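Local coordinates for hypothetical membrane protein (Corynebacterium glutamicum, PDB 6JSD) that binds heme b through an HtaA domain, the piece of the longer membrane protein present here, and probably takes part in capturing heme at the cell surface, at residues 76-81 and 98-103; 112-117 and 137-142; 127-132 and 160-165. The protein carries 1 engineered substitution. All blocks are in the same frame, centred on the assembly; numbering follows the deposited sequence.

Following the chain from its N terminus, interaction 1 comes first: strand 77-88 runs out, turns, and returns as 91-101, so that 76-81 and 98-103 close the open end of a hairpin. Interaction 2 follows in series. It shuts a later hairpin, strands 113-125 and 129-138, and adds the start of helix 140-145. Interaction 3 begins inside that second loop, at 127-132, and closes beyond it at 160-165, so interactions 2 and 3 cross, sharing strand 129-138. All three lie on one antiparallel sheet. Interactions 1 and 2 meet directly, with Val98 CG2 3.7 Å from Val115 CG2, whereas interaction 3 lies about 23 Å from interaction 2, centre to centre, beside the second subunit.

Interaction 1: residues 76-81 and 98-103; sequences LDMQIA and VVSSDM
Met78 reaches Val98 and Ser100 by a bent chain: its CG swings opposite the backbone N (chi1 165°), and a turn at chi2 (101°) then carries the thioether along the sheet face. SD comes to rest 4.0 Å from Ser100 CB, and CE lies 3.6 Å from Val98 CG1, the branch that is itself anti to the Val98 backbone N. Beneath these side chains the strands run antiparallel. Gln79 and Val99 form a hydrogen-bonded pair, with Gln79 N 2.7 Å from Val99 O and Val99 N 2.9 Å from Gln79 O. Two residues along, past the non-hydrogen-bonded pair Met78 and Ser100, Ser101 N bonds to Asp77 O at 2.9 Å. Beyond it the strands part, and a water bridges the gap, accepting from Asp77 N at 2.6 Å and lying 2.8 Å from Ser101 O. Here Ser101 OG lies 3.6 Å from Asp77 CB, while Asp77 OD1 is hydrogen-bonded to His68 NE2. This hairpin sits mid-sheet: strand 66-70 adjoins 77-81, strand 107-111 adjoins 98-101, and on the Met78 face Ser100 approaches the heme-binding residue Phe149, while Val98 packs on strand 113-125.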
loop_
_atom_site.group_PDB
_atom_site.type_symbol
_atom_site.label_atom_id
_atom_site.label_comp_id
_atom_site.label_asym_id
_atom_site.label_seq_id
_atom_site.Cartn_x
_atom_site.Cartn_y
_atom_site.Cartn_z
ATOM N N LEU A 76 -10.145 -0.744 6.589
ATOM C CA LEU A 76 -8.980 -0.398 7.391
ATOM C C LEU A 76 -9.423 0.627 8.427
ATOM O O LEU A 76 -9.883 1.711 8.065
ATOM C CB LEU A 76 -7.877 0.155 6.493
ATOM C CG LEU A 76 -6.474 0.215 7.081
ATOM C CD1 LEU A 76 -6.122 -1.131 7.688
ATOM C CD2 LEU A 76 -5.472 0.607 5.999
ATOM N N ASP A 77 -9.327 0.273 9.708
ATOM C CA ASP A 77 -9.793 1.154 10.778
ATOM C C ASP A 77 -8.924 0.947 12.010
ATOM O O ASP A 77 -8.899 -0.148 12.572
ATOM C CB ASP A 77 -11.256 0.881 11.100
ATOM C CG ASP A 77 -11.923 2.039 11.813
ATOM O OD1 ASP A 77 -11.241 2.805 12.509
ATOM O OD2 ASP A 77 -13.150 2.186 11.680
ATOM N N MET A 78 -8.239 2.000 12.452
ATOM C CA MET A 78 -7.211 1.813 13.464
ATOM C C MET A 78 -7.028 3.100 14.248
ATOM O O MET A 78 -6.974 4.188 13.657
ATOM C CB MET A 78 -5.897 1.392 12.799
ATOM C CG MET A 78 -4.681 1.509 13.678
ATOM S SD MET A 78 -4.238 -0.107 14.314
ATOM C CE MET A 78 -2.888 0.323 15.394
ATOM N N GLN A 79 -6.906 2.969 15.570
ATOM C CA GLN A 79 -6.639 4.108 16.449
ATOM C C GLN A 79 -5.514 3.792 17.428
ATOM O O GLN A 79 -5.518 2.732 18.063
ATOM C CB GLN A 79 -7.896 4.514 17.231
ATOM C CG GLN A 79 -7.713 5.802 18.005
ATOM C CD GLN A 79 -8.839 6.061 18.984
ATOM O OE1 GLN A 79 -8.607 6.541 20.098
ATOM N NE2 GLN A 79 -10.067 5.735 18.580
ATOM N N ILE A 80 -4.575 4.733 17.567
ATOM C CA ILE A 80 -3.449 4.648 18.497
ATOM C C ILE A 80 -3.483 5.881 19.392
ATOM O O ILE A 80 -3.661 6.999 18.896
ATOM C CB ILE A 80 -2.109 4.577 17.740
ATOM C CG1 ILE A 80 -2.051 3.312 16.898
ATOM C CG2 ILE A 80 -0.917 4.632 18.699
ATOM C CD1 ILE A 80 -0.860 3.295 15.961
ATOM N N ALA A 81 -3.300 5.691 20.703
ATOM C CA ALA A 81 -3.352 6.830 21.610
ATOM C C ALA A 81 -2.335 6.705 22.736
ATOM O O ALA A 81 -1.952 5.602 23.145
ATOM C CB ALA A 81 -4.758 7.005 22.219
ATOM N N VAL A 98 -4.421 0.882 21.845
ATOM C CA VAL A 98 -4.731 0.531 20.462
ATOM C C VAL A 98 -6.163 0.018 20.381
ATOM O O VAL A 98 -6.566 -0.837 21.177
ATOM C CB VAL A 98 -3.753 -0.520 19.906
ATOM C CG1 VAL A 98 -4.170 -0.937 18.496
ATOM C CG2 VAL A 98 -2.304 0.012 19.914
ATOM N N VAL A 99 -6.919 0.549 19.420
ATOM C CA VAL A 99 -8.216 0.032 19.006
ATOM C C VAL A 99 -8.123 -0.231 17.511
ATOM O O VAL A 99 -7.638 0.618 16.758
ATOM C CB VAL A 99 -9.363 1.017 19.326
ATOM C CG1 VAL A 99 -10.698 0.499 18.786
ATOM C CG2 VAL A 99 -9.453 1.264 20.840
ATOM N N SER A 100 -8.573 -1.409 17.080
ATOM C CA SER A 100 -8.461 -1.785 15.676
ATOM C C SER A 100 -9.684 -2.581 15.243
ATOM O O SER A 100 -10.307 -3.271 16.052
ATOM C CB SER A 100 -7.203 -2.616 15.426
ATOM O OG SER A 100 -7.275 -3.260 14.170
ATOM N N SER A 101 -10.007 -2.491 13.957
ATOM C CA SER A 101 -11.046 -3.308 13.346
ATOM C C SER A 101 -10.426 -4.421 12.506
ATOM O O SER A 101 -9.314 -4.289 11.986
ATOM C CB SER A 101 -11.977 -2.464 12.464
ATOM O OG SER A 101 -12.748 -1.565 13.245
ATOM N N ASP A 102 -11.159 -5.527 12.379
ATOM C CA ASP A 102 -10.774 -6.587 11.463
ATOM C C ASP A 102 -11.412 -6.314 10.100
ATOM O O ASP A 102 -12.033 -5.271 9.879
ATOM C CB ASP A 102 -11.153 -7.963 12.028
ATOM C CG ASP A 102 -12.660 -8.119 12.307
ATOM O OD1 ASP A 102 -13.473 -7.330 11.784
ATOM O OD2 ASP A 102 -13.030 -9.045 13.068
ATOM N N MET A 103 -11.259 -7.265 9.176
ATOM C CA MET A 103 -11.857 -7.121 7.849
ATOM C C MET A 103 -13.382 -7.022 7.909
ATOM O O MET A 103 -13.996 -6.421 7.021
ATOM C CB MET A 103 -11.448 -8.300 6.962
HETATM O O HOH W 1 -8.812 -2.192 10.176
#

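Interaction 2: residues 112-117 and 137-142; sequences RTVVGT and SLSQSG
The carbonyl of Val114 is the flat group to start from, because hydroxyls of Ser141 and Ser139 both converge on its oxygen. Ser141 OG comes in at the edge, in the carbonyl plane and on a lone pair, 3.2 Å from Val114 O. Ser139 OG arrives over a face instead, 43° out of the plane, yet closer to Val114 O, at 2.6 Å. At the next carbonyl along, Val115 O accepts from Ser139 N at 3.2 Å; this bond is almost straight at the hydrogen, but the donor is tilted from the carbonyl plane. The Leu138 CD1 methyl also packs against this carbonyl, 3.5 Å from Val115 O.

Ser139 is the N-cap of helix 140-145. Its OG, held between the backbone N and the carbonyl carbon (chi1 67°), accepts from Gly142 N at 2.7 Å while donating to Val114 O, so one hydroxyl joins the first turn of the helix to the strand. On that strand, a classic beta bulge sets Val115 and Gly116 together opposite Leu94 of strand 91-101.

Past the bulge the hairpin of strands 113-125 and 129-138 resumes regular antiparallel pairing. Thr117 and Ser137 form a hydrogen-bonded pair, Thr117 N meeting Ser137 O and Ser137 N meeting Thr117 O, both at 3.0 Å. Gly116 and Leu138 form the neighbouring non-hydrogen-bonded pair, where the missing side chain of Gly116 lets its CA come within 3.1 Å of Ser137 O. The Ser137 hydroxyl looks elsewhere, to Gln155, and the Leu138 side chain lies close to the heme-binding Tyr150.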
loop_
_atom_site.group_PDB
_atom_site.type_symbol
_atom_site.label_atom_id
_atom_site.label_comp_id
_atom_site.label_asym_id
_atom_site.label_seq_id
_atom_site.Cartn_x
_atom_site.Cartn_y
_atom_site.Cartn_z
ATOM N N ARG A 112 -3.909 -0.910 26.588
ATOM C CA ARG A 112 -2.505 -0.512 26.607
ATOM C C ARG A 112 -1.642 -1.710 26.241
ATOM O O ARG A 112 -1.665 -2.725 26.940
ATOM C CB ARG A 112 -2.121 0.020 27.986
ATOM C CG ARG A 112 -0.780 0.707 27.993
ATOM C CD ARG A 112 -0.826 1.977 28.799
ATOM N NE ARG A 112 0.350 2.795 28.548
ATOM C CZ ARG A 112 0.407 3.757 27.633
ATOM N NH1 ARG A 112 -0.656 4.030 26.882
ATOM N NH2 ARG A 112 1.527 4.450 27.476
ATOM N N THR A 113 -0.899 -1.613 25.142
ATOM C CA THR A 113 -0.112 -2.751 24.687
ATOM C C THR A 113 1.237 -2.307 24.117
ATOM O O THR A 113 1.425 -1.159 23.697
ATOM C CB THR A 113 -0.884 -3.567 23.641
ATOM O OG1 THR A 113 -0.009 -4.534 23.046
ATOM C CG2 THR A 113 -1.449 -2.668 22.566
ATOM N N VAL A 114 2.182 -3.247 24.124
ATOM C CA VAL A 114 3.469 -3.068 23.461
ATOM C C VAL A 114 3.243 -3.177 21.958
ATOM O O VAL A 114 2.972 -4.262 21.440
ATOM C CB VAL A 114 4.504 -4.095 23.936
ATOM C CG1 VAL A 114 5.775 -3.981 23.093
ATOM C CG2 VAL A 114 4.822 -3.896 25.410
ATOM N N VAL A 115 3.363 -2.054 21.255
ATOM C CA VAL A 115 3.172 -2.047 19.809
ATOM C C VAL A 115 4.413 -2.568 19.096
ATOM O O VAL A 115 4.326 -3.382 18.170
ATOM C CB VAL A 115 2.804 -0.632 19.342
ATOM C CG1 VAL A 115 2.849 -0.558 17.830
ATOM C CG2 VAL A 115 1.422 -0.268 19.872
ATOM N N GLY A 116 5.586 -2.098 19.503
ATOM C CA GLY A 116 6.818 -2.609 18.937
ATOM C C GLY A 116 7.969 -2.500 19.916
ATOM O O GLY A 116 7.936 -1.715 20.870
ATOM N N THR A 117 8.991 -3.310 19.670
ATOM C CA THR A 117 10.255 -3.166 20.367
ATOM C C THR A 117 11.172 -2.233 19.579
ATOM O O THR A 117 11.127 -2.176 18.343
ATOM C CB THR A 117 10.916 -4.526 20.568
ATOM O OG1 THR A 117 11.013 -5.195 19.304
ATOM C CG2 THR A 117 10.087 -5.377 21.525
ATOM N N SER A 137 10.176 -2.566 15.494
ATOM C CA SER A 137 9.830 -3.914 15.057
ATOM C C SER A 137 8.514 -4.335 15.691
ATOM O O SER A 137 8.370 -4.290 16.916
ATOM C CB SER A 137 10.928 -4.908 15.432
ATOM O OG SER A 137 12.151 -4.554 14.826
ATOM N N LEU A 138 7.565 -4.754 14.862
ATOM C CA LEU A 138 6.273 -5.187 15.371
ATOM C C LEU A 138 6.446 -6.311 16.384
ATOM O O LEU A 138 7.136 -7.300 16.118
ATOM C CB LEU A 138 5.391 -5.661 14.216
ATOM C CG LEU A 138 3.931 -5.867 14.590
ATOM C CD1 LEU A 138 3.342 -4.537 15.033
ATOM C CD2 LEU A 138 3.164 -6.437 13.405
ATOM N N SER A 139 5.813 -6.164 17.543
ATOM C CA SER A 139 5.822 -7.218 18.547
ATOM C C SER A 139 4.751 -8.264 18.246
ATOM O O SER A 139 3.978 -8.153 17.291
ATOM C CB SER A 139 5.610 -6.628 19.937
ATOM O OG SER A 139 4.303 -6.089 20.059
ATOM N N GLN A 140 4.704 -9.301 19.081
ATOM C CA GLN A 140 3.646 -10.301 18.970
ATOM C C GLN A 140 2.301 -9.719 19.392
ATOM O O GLN A 140 1.300 -9.868 18.685
ATOM C CB GLN A 140 3.994 -11.531 19.812
ATOM C CG GLN A 140 2.832 -12.497 20.043
ATOM C CD GLN A 140 2.605 -13.447 18.881
ATOM O OE1 GLN A 140 3.552 -13.871 18.219
ATOM N NE2 GLN A 140 1.343 -13.786 18.628
ATOM N N SER A 141 2.261 -9.044 20.544
ATOM C CA SER A 141 1.018 -8.417 20.978
ATOM C C SER A 141 0.644 -7.256 20.065
ATOM O O SER A 141 -0.542 -7.031 19.791
ATOM C CB SER A 141 1.135 -7.956 22.430
ATOM O OG SER A 141 2.265 -7.128 22.623
ATOM N N GLY A 142 1.643 -6.512 19.577
ATOM C CA GLY A 142 1.377 -5.516 18.551
ATOM C C GLY A 142 0.825 -6.132 17.277
ATOM O O GLY A 142 -0.048 -5.558 16.625
#

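Interaction 3: residues 127-132 and 160-165; sequences ATEASG and SFSATL
Leu165, Phe161 and Ala130 bury the most surface between these two strands. Leu165 reaches back over the start of the partner strand: its CB is 3.6 Å from Ala127 O, and with CG beside its own backbone N (chi1 -53°) the branched end lies against the backbone of Glu129, CG being 3.9 Å from Glu129 N. Leu165 N also bonds to Thr128 O at 3.0 Å, from well above that carbonyl's plane.

Phe161 is different, since its ring lies across the neighbouring backbone. Its CG stands between the backbone N and the carbonyl carbon (chi1 82°), which brings one ring face against Ser131 and Gly132. Ser131 CA makes a CH-pi contact 4.1 Å from the ring centroid, 19° off the ring normal, and Gly132 N stands 3.6 Å above the same face. Gly132 is the cross-strand partner of Phe161 in an antiparallel hydrogen-bonded pair, and with no side chain in the way the ring can lie over it. Beyond the pair, Phe161 also packs on Phe120 and Leu123 of strand 113-125.

This is an inner seam of an antiparallel sheet that continues across the dimer interface: strand 160-165 pairs on its other side with a strand of the second subunit, where Gln11 of that subunit holds Ser160 OG.

Ala130, buried between the two larger side chains, pairs with Ala163. Ala163 N is 2.7 Å from Ala130 O, and Ala130 N returns a bond to Ala163 O. Ala130 O also sits 3.4 Å from Phe161 CE2, and Ala130 CB is 4.5 Å from Leu165 CD1.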
loop_
_atom_site.group_PDB
_atom_site.type_symbol
_atom_site.label_atom_id
_atom_site.label_comp_id
_atom_site.label_asym_id
_atom_site.label_seq_id
_atom_site.Cartn_x
_atom_site.Cartn_y
_atom_site.Cartn_z
ATOM N N ALA A 127 22.180 14.842 32.226
ATOM C CA ALA A 127 21.292 15.298 33.289
ATOM C C ALA A 127 20.268 16.312 32.801
ATOM O O ALA A 127 19.288 16.568 33.503
ATOM C CB ALA A 127 22.105 15.908 34.426
ATOM N N THR A 128 20.466 16.896 31.621
ATOM C CA THR A 128 19.554 17.907 31.122
ATOM C C THR A 128 18.752 17.451 29.912
ATOM O O THR A 128 17.802 18.145 29.535
ATOM C CB THR A 128 20.310 19.192 30.751
ATOM O OG1 THR A 128 21.060 18.963 29.551
ATOM C CG2 THR A 128 21.267 19.629 31.886
ATOM N N GLU A 129 19.092 16.320 29.290
ATOM C CA GLU A 129 18.397 15.951 28.058
ATOM C C GLU A 129 18.569 14.466 27.749
ATOM O O GLU A 129 19.594 13.861 28.071
ATOM C CB GLU A 129 18.894 16.789 26.868
ATOM C CG GLU A 129 17.765 17.363 26.001
ATOM C CD GLU A 129 18.262 18.167 24.815
ATOM O OE1 GLU A 129 18.254 17.635 23.684
ATOM O OE2 GLU A 129 18.660 19.334 25.016
ATOM N N ALA A 130 17.534 13.888 27.133
ATOM C CA ALA A 130 17.585 12.536 26.587
ATOM C C ALA A 130 16.941 12.557 25.209
ATOM O O ALA A 130 15.843 13.099 25.041
ATOM C CB ALA A 130 16.867 11.523 27.496
ATOM N N SER A 131 17.619 11.974 24.228
ATOM C CA SER A 131 17.162 12.035 22.845
ATOM C C SER A 131 17.586 10.755 22.155
ATOM O O SER A 131 18.473 10.051 22.636
ATOM C CB SER A 131 17.729 13.251 22.113
ATOM O OG SER A 131 19.132 13.118 21.961
ATOM N N GLY A 132 16.941 10.437 21.032
ATOM C CA GLY A 132 17.242 9.158 20.422
ATOM C C GLY A 132 16.477 8.921 19.143
ATOM O O GLY A 132 15.550 9.656 18.787
ATOM N N SER A 160 11.766 8.821 16.557
ATOM C CA SER A 160 12.796 9.592 17.237
ATOM C C SER A 160 12.123 10.518 18.232
ATOM O O SER A 160 10.925 10.816 18.120
ATOM C CB SER A 160 13.651 10.397 16.252
ATOM O OG SER A 160 12.861 11.377 15.607
ATOM N N PHE A 161 12.910 10.969 19.216
ATOM C CA PHE A 161 12.387 11.778 20.305
ATOM C C PHE A 161 13.496 12.627 20.913
ATOM O O PHE A 161 14.687 12.330 20.784
ATOM C CB PHE A 161 11.757 10.899 21.404
ATOM C CG PHE A 161 12.762 10.316 22.363
ATOM C CD1 PHE A 161 13.496 9.185 22.023
ATOM C CD2 PHE A 161 12.994 10.907 23.600
ATOM C CE1 PHE A 161 14.428 8.651 22.899
ATOM C CE2 PHE A 161 13.938 10.375 24.481
ATOM C CZ PHE A 161 14.644 9.243 24.126
ATOM N N SER A 162 13.079 13.677 21.616
ATOM C CA SER A 162 13.995 14.448 22.435
ATOM C C SER A 162 13.222 14.981 23.634
ATOM O O SER A 162 12.055 15.365 23.513
ATOM C CB SER A 162 14.641 15.579 21.630
ATOM O OG SER A 162 14.162 16.840 22.050
ATOM N N ALA A 163 13.872 14.982 24.793
ATOM C CA ALA A 163 13.225 15.401 26.019
ATOM C C ALA A 163 14.211 16.186 26.872
ATOM O O ALA A 163 15.375 15.795 27.011
ATOM C CB ALA A 163 12.687 14.193 26.792
ATOM N N THR A 164 13.743 17.299 27.427
ATOM C CA THR A 164 14.504 18.040 28.420
ATOM C C THR A 164 14.127 17.545 29.813
ATOM O O THR A 164 12.952 17.274 30.098
ATOM C CB THR A 164 14.252 19.544 28.293
ATOM O OG1 THR A 164 12.847 19.794 28.348
ATOM C CG2 THR A 164 14.779 20.062 26.968
ATOM N N LEU A 165 15.137 17.413 30.672
ATOM C CA LEU A 165 15.005 16.812 31.989
ATOM C C LEU A 165 15.154 17.867 33.077
ATOM O O LEU A 165 15.714 18.944 32.855
ATOM C CB LEU A 165 16.055 15.712 32.196
ATOM C CG LEU A 165 16.107 14.625 31.119
ATOM C CD1 LEU A 165 17.192 13.558 31.442
ATOM C CD2 LEU A 165 14.712 13.989 30.885
#